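Local coordinates for malonyl coenzyme A-acyl carrier protein transacylase (Helicobacter pylori, PDB 2H1Y) that probably catalyses transfer of the malonyl group from malonyl-CoA to holo-acyl carrier protein, releasing free CoA, at residues K96-L101 against N274-I279; S143-L148 against K198-L203; F281-G286 against I302-N307. One frame throughout, in Å; residues are numbered along the deposited sequence.

Interaction 1: residues K96-L101 against N274-I279; sequences KPVFAL and NDRVDI
Val98 and Phe99 meet Arg276 and Val277 at one end of the mainly parallel sheet of the large acyltransferase subdomain, where the chain entering strand 99-102 faces the loop that leads into strand 279-283. The contact is carried mainly by side chains, has no polar bond between the segments and buries 257 Å² over both sides. Arg276 lays one face of its guanidinium group against Val98 and Phe99. Val98 CG2 lies 3.6 Å from Arg276 NH2, and Phe99 CD1 sits 3.7 Å from Arg276 NH1. Phe99 CD1 lies above the guanidinium plane, toward its rim, with the ring and guanidinium planes 25° apart, and the arginine chain bends at chi3 (50°) on its way to this position. Its charge is met elsewhere: NH2 forms a salt bridge with Glu236 on strand 236-238, and NH1 a hydrogen bond with Asn273 OD1, so each terminal nitrogen has a polar partner of its own. Phe99 CG lies between its own backbone N and carbonyl carbon (chi1 70°), which brings the ring close to Val277 as well as to Arg276. Val98 CG1 is modelled unusually near Val277 CG1, and the nearly eclipsed Val98 torsion makes that spacing doubtful. A looser apolar touch completes the contact, Phe99 CE1 to Val277 CG1 at 4.0 Å.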
loop_
_atom_site.group_PDB
_atom_site.type_symbol
_atom_site.label_atom_id
_atom_site.label_comp_id
_atom_site.label_asym_id
_atom_site.label_seq_id
_atom_site.Cartn_x
_atom_site.Cartn_y
_atom_site.Cartn_z
ATOM N N LYS A 96 -18.196 8.467 0.639
ATOM C CA LYS A 96 -18.317 8.726 -0.770
ATOM C C LYS A 96 -17.113 9.575 -1.145
ATOM O O LYS A 96 -17.240 10.784 -1.270
ATOM C CB LYS A 96 -19.619 9.481 -1.076
ATOM C CG LYS A 96 -20.915 8.905 -0.465
ATOM C CD LYS A 96 -22.121 9.820 -0.804
ATOM C CE LYS A 96 -23.295 9.685 0.211
ATOM N NZ LYS A 96 -22.962 10.224 1.603
ATOM N N PRO A 97 -15.937 8.951 -1.318
ATOM C CA PRO A 97 -14.741 9.727 -1.622
ATOM C C PRO A 97 -14.715 10.056 -3.093
ATOM O O PRO A 97 -15.304 9.318 -3.875
ATOM C CB PRO A 97 -13.613 8.741 -1.321
ATOM C CG PRO A 97 -14.191 7.433 -1.673
ATOM C CD PRO A 97 -15.647 7.505 -1.273
ATOM N N VAL A 98 -14.032 11.131 -3.485
ATOM C CA VAL A 98 -13.897 11.407 -4.925
ATOM C C VAL A 98 -12.991 10.379 -5.622
ATOM O O VAL A 98 -13.315 9.924 -6.708
ATOM C CB VAL A 98 -13.662 12.943 -5.320
ATOM C CG1 VAL A 98 -13.585 13.859 -4.094
ATOM C CG2 VAL A 98 -12.490 13.126 -6.285
ATOM N N PHE A 99 -11.906 9.970 -4.972
ATOM C CA PHE A 99 -11.095 8.849 -5.458
ATOM C C PHE A 99 -10.354 8.176 -4.298
ATOM O O PHE A 99 -10.381 8.673 -3.169
ATOM C CB PHE A 99 -10.095 9.322 -6.511
ATOM C CG PHE A 99 -8.983 10.172 -5.949
ATOM C CD1 PHE A 99 -9.084 11.564 -5.947
ATOM C CD2 PHE A 99 -7.837 9.579 -5.400
ATOM C CE1 PHE A 99 -8.062 12.361 -5.419
ATOM C CE2 PHE A 99 -6.814 10.372 -4.869
ATOM C CZ PHE A 99 -6.931 11.773 -4.881
ATOM N N ALA A 100 -9.691 7.054 -4.592
ATOM C CA ALA A 100 -8.840 6.350 -3.624
ATOM C C ALA A 100 -7.457 6.003 -4.216
ATOM O O ALA A 100 -7.367 5.553 -5.353
ATOM C CB ALA A 100 -9.538 5.094 -3.123
ATOM N N LEU A 101 -6.404 6.218 -3.428
ATOM C CA LEU A 101 -5.012 5.985 -3.812
ATOM C C LEU A 101 -4.375 5.054 -2.777
ATOM O O LEU A 101 -4.547 5.245 -1.559
ATOM C CB LEU A 101 -4.232 7.310 -3.795
ATOM C CG LEU A 101 -3.047 7.669 -4.725
ATOM C CD1 LEU A 101 -2.214 8.788 -4.128
ATOM C CD2 LEU A 101 -2.124 6.527 -5.132
ATOM N N ASN A 274 -4.312 16.107 -6.395
ATOM C CA ASN A 274 -4.392 16.962 -5.209
ATOM C C ASN A 274 -5.417 18.114 -5.307
ATOM O O ASN A 274 -5.976 18.547 -4.291
ATOM C CB ASN A 274 -2.995 17.509 -4.871
ATOM C CG ASN A 274 -2.976 18.294 -3.570
ATOM O OD1 ASN A 274 -3.002 17.713 -2.486
ATOM N ND2 ASN A 274 -2.955 19.618 -3.673
ATOM N N ASP A 275 -5.657 18.598 -6.528
ATOM C CA ASP A 275 -6.668 19.636 -6.783
ATOM C C ASP A 275 -8.133 19.194 -6.645
ATOM O O ASP A 275 -9.020 20.023 -6.411
ATOM C CB ASP A 275 -6.443 20.251 -8.165
ATOM C CG ASP A 275 -5.105 20.990 -8.266
ATOM O OD1 ASP A 275 -4.350 21.043 -7.255
ATOM O OD2 ASP A 275 -4.816 21.530 -9.365
ATOM N N ARG A 276 -8.395 17.897 -6.773
ATOM C CA ARG A 276 -9.781 17.410 -6.793
ATOM C C ARG A 276 -10.379 17.221 -5.396
ATOM O O ARG A 276 -11.555 16.889 -5.275
ATOM C CB ARG A 276 -9.895 16.106 -7.601
ATOM C CG ARG A 276 -9.034 16.061 -8.884
ATOM C CD ARG A 276 -8.921 14.637 -9.390
ATOM N NE ARG A 276 -10.241 14.028 -9.474
ATOM C CZ ARG A 276 -10.468 12.724 -9.598
ATOM N NH1 ARG A 276 -9.455 11.866 -9.644
ATOM N NH2 ARG A 276 -11.718 12.276 -9.668
ATOM N N VAL A 277 -9.588 17.411 -4.345
ATOM C CA VAL A 277 -10.103 17.251 -2.963
ATOM C C VAL A 277 -9.557 18.299 -1.973
ATOM O O VAL A 277 -8.608 19.006 -2.277
ATOM C CB VAL A 277 -9.819 15.825 -2.387
ATOM C CG1 VAL A 277 -10.475 14.746 -3.223
ATOM C CG2 VAL A 277 -8.349 15.585 -2.314
ATOM N N ASP A 278 -10.145 18.366 -0.783
ATOM C CA ASP A 278 -9.685 19.266 0.282
ATOM C C ASP A 278 -8.912 18.553 1.385
ATOM O O ASP A 278 -8.220 19.202 2.195
ATOM C CB ASP A 278 -10.873 19.988 0.883
ATOM C CG ASP A 278 -11.701 20.676 -0.168
ATOM O OD1 ASP A 278 -11.193 21.660 -0.739
ATOM O OD2 ASP A 278 -12.836 20.210 -0.458
ATOM N N ILE A 279 -8.999 17.225 1.408
ATOM C CA ILE A 279 -8.485 16.460 2.537
ATOM C C ILE A 279 -8.354 14.982 2.196
ATOM O O ILE A 279 -9.044 14.486 1.306
ATOM C CB ILE A 279 -9.405 16.653 3.783
ATOM C CG1 ILE A 279 -8.722 16.150 5.053
ATOM C CG2 ILE A 279 -10.819 16.044 3.556
ATOM C CD1 ILE A 279 -9.243 16.835 6.310
#

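Interaction 2: residues S143-L148 against K198-L203; sequences SMMVVL and KRVVFL
An antiparallel strand pair, Met145 to Leu148 running against Arg199 to Phe202, forms one side of the four-stranded sheet in the small ferredoxin-like subdomain of this transacylase. The segment axes come within 4.5 Å at 161°. Val146 and Val201 make a well-defined hydrogen-bonded pair: Val146 N reaches Val201 O at 2.6 Å, a short but bent bond (137° at the hydrogen), and Val201 N returns to Val146 O at 3.0 Å. Leu203 N to Met144 O and Lys198 N to Leu148 O extend the ladder at its two ends, whereas Leu148 N to Arg199 O is weak. On the face carrying Met145, Val147, Val200 and Phe202, a Met-aromatic contact stands out. With CG anti to the backbone N (chi1 174°), Met145 runs across the Phe202 ring. Its CG sits 4.3 Å from the ring centroid, a CH-pi contact almost on the normal, and SD lies obliquely 3.7 Å from Phe202 CZ. The same sulfur is 3.4 Å from Val200 CG1. Lys182 adds a cation-pi contact to Phe202. Strand 175-179 bonds to the other edge of strand 142-148, leaving 199-202 outermost, while helices 182-185 and 189-195 pack on the Met145 face.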
loop_
_atom_site.group_PDB
_atom_site.type_symbol
_atom_site.label_atom_id
_atom_site.label_comp_id
_atom_site.label_asym_id
_atom_site.label_seq_id
_atom_site.Cartn_x
_atom_site.Cartn_y
_atom_site.Cartn_z
ATOM N N SER A 143 16.607 -7.426 -2.670
ATOM C CA SER A 143 16.239 -6.474 -1.650
ATOM C C SER A 143 15.723 -5.160 -2.223
ATOM O O SER A 143 15.686 -4.965 -3.441
ATOM C CB SER A 143 17.417 -6.203 -0.720
ATOM O OG SER A 143 16.924 -5.602 0.465
ATOM N N MET A 144 15.309 -4.274 -1.322
ATOM C CA MET A 144 14.941 -2.909 -1.667
ATOM C C MET A 144 15.704 -1.884 -0.810
ATOM O O MET A 144 16.053 -2.157 0.350
ATOM C CB MET A 144 13.425 -2.750 -1.600
ATOM C CG MET A 144 12.749 -3.318 -2.853
ATOM S SD MET A 144 10.977 -3.471 -2.749
ATOM C CE MET A 144 10.416 -1.852 -3.239
ATOM N N MET A 145 15.989 -0.719 -1.380
ATOM C CA MET A 145 16.877 0.228 -0.729
ATOM C C MET A 145 16.376 1.662 -0.837
ATOM O O MET A 145 16.321 2.232 -1.936
ATOM C CB MET A 145 18.285 0.090 -1.330
ATOM C CG MET A 145 19.306 1.113 -0.854
ATOM S SD MET A 145 20.955 0.868 -1.565
ATOM C CE MET A 145 20.733 1.515 -3.221
ATOM N N VAL A 146 16.044 2.261 0.301
ATOM C CA VAL A 146 15.598 3.666 0.313
ATOM C C VAL A 146 16.784 4.611 0.090
ATOM O O VAL A 146 17.774 4.550 0.804
ATOM C CB VAL A 146 14.846 4.051 1.632
ATOM C CG1 VAL A 146 14.236 5.411 1.516
ATOM C CG2 VAL A 146 13.740 3.099 1.935
ATOM N N VAL A 147 16.680 5.480 -0.907
ATOM C CA VAL A 147 17.639 6.563 -1.102
ATOM C C VAL A 147 16.962 7.902 -0.791
ATOM O O VAL A 147 15.808 8.095 -1.098
ATOM C CB VAL A 147 18.217 6.591 -2.546
ATOM C CG1 VAL A 147 19.432 7.507 -2.618
ATOM C CG2 VAL A 147 18.611 5.197 -3.020
ATOM N N LEU A 148 17.695 8.831 -0.189
ATOM C CA LEU A 148 17.130 10.123 0.183
ATOM C C LEU A 148 17.951 11.274 -0.362
ATOM O O LEU A 148 19.145 11.370 -0.107
ATOM C CB LEU A 148 17.057 10.236 1.700
ATOM C CG LEU A 148 15.737 10.732 2.281
ATOM C CD1 LEU A 148 14.993 9.538 2.938
ATOM C CD2 LEU A 148 16.019 11.834 3.305
ATOM N N LYS A 198 21.735 11.810 1.115
ATOM C CA LYS A 198 21.861 12.118 2.544
ATOM C C LYS A 198 21.619 10.898 3.439
ATOM O O LYS A 198 21.967 10.928 4.614
ATOM C CB LYS A 198 20.932 13.277 2.938
ATOM C CG LYS A 198 20.788 14.357 1.854
ATOM C CD LYS A 198 20.585 15.765 2.411
ATOM C CE LYS A 198 19.274 16.401 1.899
ATOM N NZ LYS A 198 19.060 16.309 0.417
ATOM N N ARG A 199 21.049 9.826 2.887
ATOM C CA ARG A 199 20.722 8.621 3.671
ATOM C C ARG A 199 20.435 7.441 2.754
ATOM O O ARG A 199 19.717 7.593 1.757
ATOM C CB ARG A 199 19.489 8.884 4.561
ATOM C CG ARG A 199 19.230 7.841 5.654
ATOM C CD ARG A 199 18.413 8.428 6.831
ATOM N NE ARG A 199 16.963 8.471 6.574
ATOM C CZ ARG A 199 16.046 8.929 7.435
ATOM N NH1 ARG A 199 16.409 9.397 8.623
ATOM N NH2 ARG A 199 14.755 8.928 7.107
ATOM N N VAL A 200 20.980 6.269 3.085
ATOM C CA VAL A 200 20.690 5.059 2.310
ATOM C C VAL A 200 20.366 3.846 3.205
ATOM O O VAL A 200 21.261 3.172 3.719
ATOM C CB VAL A 200 21.807 4.723 1.277
ATOM C CG1 VAL A 200 21.417 3.537 0.451
ATOM C CG2 VAL A 200 22.069 5.875 0.352
ATOM N N VAL A 201 19.073 3.572 3.367
ATOM C CA VAL A 201 18.576 2.493 4.228
ATOM C C VAL A 201 18.091 1.314 3.387
ATOM O O VAL A 201 17.310 1.494 2.449
ATOM C CB VAL A 201 17.372 2.978 5.096
ATOM C CG1 VAL A 201 16.775 1.825 5.926
ATOM C CG2 VAL A 201 17.768 4.148 5.985
ATOM N N PHE A 202 18.543 0.114 3.728
ATOM C CA PHE A 202 17.981 -1.110 3.165
ATOM C C PHE A 202 16.694 -1.515 3.871
ATOM O O PHE A 202 16.661 -1.620 5.091
ATOM C CB PHE A 202 18.979 -2.259 3.275
ATOM C CG PHE A 202 20.017 -2.246 2.215
ATOM C CD1 PHE A 202 19.813 -2.945 1.029
ATOM C CD2 PHE A 202 21.195 -1.524 2.391
ATOM C CE1 PHE A 202 20.765 -2.929 0.036
ATOM C CE2 PHE A 202 22.161 -1.493 1.396
ATOM C CZ PHE A 202 21.949 -2.201 0.217
ATOM N N LEU A 203 15.638 -1.763 3.107
ATOM C CA LEU A 203 14.408 -2.290 3.682
ATOM C C LEU A 203 14.622 -3.735 4.120
ATOM O O LEU A 203 15.572 -4.386 3.711
ATOM C CB LEU A 203 13.232 -2.140 2.708
ATOM C CG LEU A 203 12.257 -0.971 2.938
ATOM C CD1 LEU A 203 12.944 0.345 3.286
ATOM C CD2 LEU A 203 11.311 -0.772 1.775
#

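Interaction 3: residues F281-G286 against I302-N307; sequences FELGCG and ISVGDN
Strands 281-283 and 302-304 run parallel, their axes 4.7 Å apart at closest and inclined by 19°, with Phe281 beside Ile302, Glu282 beside Ser303 and Leu283 beside Val304. Three backbone hydrogen bonds fix this register. Glu282 uses both its polar backbone atoms, giving its N-H to Ile302 O (3.0 Å) and receiving Val304 N at its O (2.8 Å, with a nearly straight N-H...O angle of 169°). Gly284 N then bonds to Val304 O at 3.0 Å. Beyond this the chains stay close at Gly284 and Gly305, where Gly284 O is 3.1 Å from Gly305 CA. With phi at 123°, a CB on Gly284 would jam against Leu283 O, and one on Gly305 would point toward the other segment and clash with Gly284 O. The pair belongs to a beta-alpha-beta unit whose connection is helix 288-294.

Phe281, Leu283, Ile302 and Val304 share one face of the sheet. Ile302 CD1 meets the edge of the Phe281 ring, lying in its plane 3.4 Å from CE2, and Leu283 CD2 reaches Val304 CB at 4.0 Å. In each pair the side chains lie alongside and point the same way. Helix 307-320 covers Phe281 and Val304 through Phe316, Leu317 and Ala313. Glu282 and Ser303 occupy the other face, with their CB atoms 4.3 Å apart. Glu282 is extended beyond its CG, which carries the carboxylate to the start of helix 288-294: OE1 accepts from Leu289 N and OE2 from Lys290 N.

Backbone bonds thus fix the register, while apolar side chains fill the face packed by helices 307-320 and 69-90. The buried carboxylate has a bond on each oxygen from the first turn of helix 288-294, a setting that would be expected to stabilise negative charge and that couples the strand to its own crossover helix.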
loop_
_atom_site.group_PDB
_atom_site.type_symbol
_atom_site.label_atom_id
_atom_site.label_comp_id
_atom_site.label_asym_id
_atom_site.label_seq_id
_atom_site.Cartn_x
_atom_site.Cartn_y
_atom_site.Cartn_z
ATOM N N PHE A 281 -7.980 10.894 3.805
ATOM C CA PHE A 281 -8.050 9.975 4.952
ATOM C C PHE A 281 -7.107 8.790 4.740
ATOM O O PHE A 281 -7.286 8.005 3.812
ATOM C CB PHE A 281 -9.480 9.469 5.231
ATOM C CG PHE A 281 -10.493 10.543 5.482
ATOM C CD1 PHE A 281 -11.755 10.448 4.929
ATOM C CD2 PHE A 281 -10.201 11.646 6.264
ATOM C CE1 PHE A 281 -12.717 11.423 5.149
ATOM C CE2 PHE A 281 -11.155 12.637 6.501
ATOM C CZ PHE A 281 -12.419 12.521 5.943
ATOM N N GLU A 282 -6.093 8.653 5.579
ATOM C CA GLU A 282 -5.260 7.458 5.500
ATOM C C GLU A 282 -5.974 6.363 6.282
ATOM O O GLU A 282 -6.019 6.430 7.516
ATOM C CB GLU A 282 -3.848 7.689 6.054
ATOM C CG GLU A 282 -2.888 6.558 5.713
ATOM C CD GLU A 282 -1.418 6.875 5.951
ATOM O OE1 GLU A 282 -0.575 6.026 5.607
ATOM O OE2 GLU A 282 -1.087 7.958 6.471
ATOM N N LEU A 283 -6.531 5.369 5.572
ATOM C CA LEU A 283 -7.248 4.261 6.218
ATOM C C LEU A 283 -6.352 3.085 6.513
ATOM O O LEU A 283 -5.800 2.467 5.602
ATOM C CB LEU A 283 -8.436 3.787 5.389
ATOM C CG LEU A 283 -9.447 4.859 5.033
ATOM C CD1 LEU A 283 -10.542 4.227 4.222
ATOM C CD2 LEU A 283 -9.986 5.517 6.280
ATOM N N GLY A 284 -6.217 2.766 7.795
ATOM C CA GLY A 284 -5.363 1.669 8.202
ATOM C C GLY A 284 -4.301 2.116 9.171
ATOM O O GLY A 284 -4.349 3.234 9.693
ATOM N N CYS A 285 -3.328 1.250 9.420
ATOM C CA CYS A 285 -2.308 1.553 10.401
ATOM C C CYS A 285 -1.205 2.495 9.899
ATOM O O CYS A 285 -0.882 2.512 8.717
ATOM C CB CYS A 285 -1.695 0.263 10.911
ATOM S SG CYS A 285 -0.207 0.550 11.871
ATOM N N GLY A 286 -0.622 3.242 10.840
ATOM C CA GLY A 286 0.565 4.063 10.633
ATOM C C GLY A 286 0.227 5.450 10.129
ATOM O O GLY A 286 -0.949 5.823 10.053
ATOM N N ILE A 302 -5.937 13.102 7.814
ATOM C CA ILE A 302 -6.258 12.486 9.094
ATOM C C ILE A 302 -5.946 11.011 8.952
ATOM O O ILE A 302 -6.414 10.370 8.005
ATOM C CB ILE A 302 -7.755 12.646 9.431
ATOM C CG1 ILE A 302 -8.115 14.119 9.519
ATOM C CG2 ILE A 302 -8.101 11.900 10.732
ATOM C CD1 ILE A 302 -9.284 14.463 8.696
ATOM N N SER A 303 -5.146 10.476 9.863
ATOM C CA SER A 303 -4.842 9.056 9.818
ATOM C C SER A 303 -5.835 8.314 10.684
ATOM O O SER A 303 -6.093 8.693 11.811
ATOM C CB SER A 303 -3.374 8.740 10.187
ATOM O OG SER A 303 -2.877 9.595 11.199
ATOM N N VAL A 304 -6.431 7.276 10.123
ATOM C CA VAL A 304 -7.462 6.508 10.804
ATOM C C VAL A 304 -6.913 5.103 11.031
ATOM O O VAL A 304 -7.164 4.180 10.244
ATOM C CB VAL A 304 -8.751 6.444 9.957
ATOM C CG1 VAL A 304 -9.893 5.810 10.749
ATOM C CG2 VAL A 304 -9.138 7.849 9.447
ATOM N N GLY A 305 -6.137 4.949 12.096
ATOM C CA GLY A 305 -5.631 3.635 12.475
ATOM C C GLY A 305 -6.029 3.261 13.887
ATOM O O GLY A 305 -5.810 2.121 14.316
ATOM N N ASP A 306 -6.648 4.223 14.577
ATOM C CA ASP A 306 -6.840 4.252 16.026
ATOM C C ASP A 306 -8.292 4.517 16.241
ATOM O O ASP A 306 -8.952 5.030 15.344
ATOM C CB ASP A 306 -6.144 5.490 16.603
ATOM C CG ASP A 306 -4.710 5.255 16.962
ATOM O OD1 ASP A 306 -4.369 4.157 17.452
ATOM O OD2 ASP A 306 -3.912 6.194 16.786
ATOM N N ASN A 307 -8.782 4.262 17.448
ATOM C CA ASN A 307 -10.081 4.794 17.818
ATOM C C ASN A 307 -10.066 6.336 17.861
ATOM O O ASN A 307 -11.063 6.993 17.544
ATOM C CB ASN A 307 -10.555 4.215 19.142
ATOM C CG ASN A 307 -12.037 4.464 19.377
ATOM O OD1 ASN A 307 -12.783 4.829 18.445
ATOM N ND2 ASN A 307 -12.485 4.266 20.625
#

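How the interactions relate
From the N terminus, residues 96-101 come first and meet their partner 274-279 with 172 residues between them, making interaction 1 the longest closure. Within that span, 143-148 and 198-203 meet in interaction 2, with 49 residues between them, so the small subdomain is an insertion whose own sheet is complete before the chain returns. Interaction 3 opens only after interaction 1 has closed and spans just 15 residues, so no two closures cross. Interactions 1 and 3 both reach the large sheet and touch, Ile279 CD1 lying 3.4 Å from Ile302 CD1. Interaction 2 stands apart, its centre about 30 Å from that of interaction 1 and 25 Å from that of interaction 3.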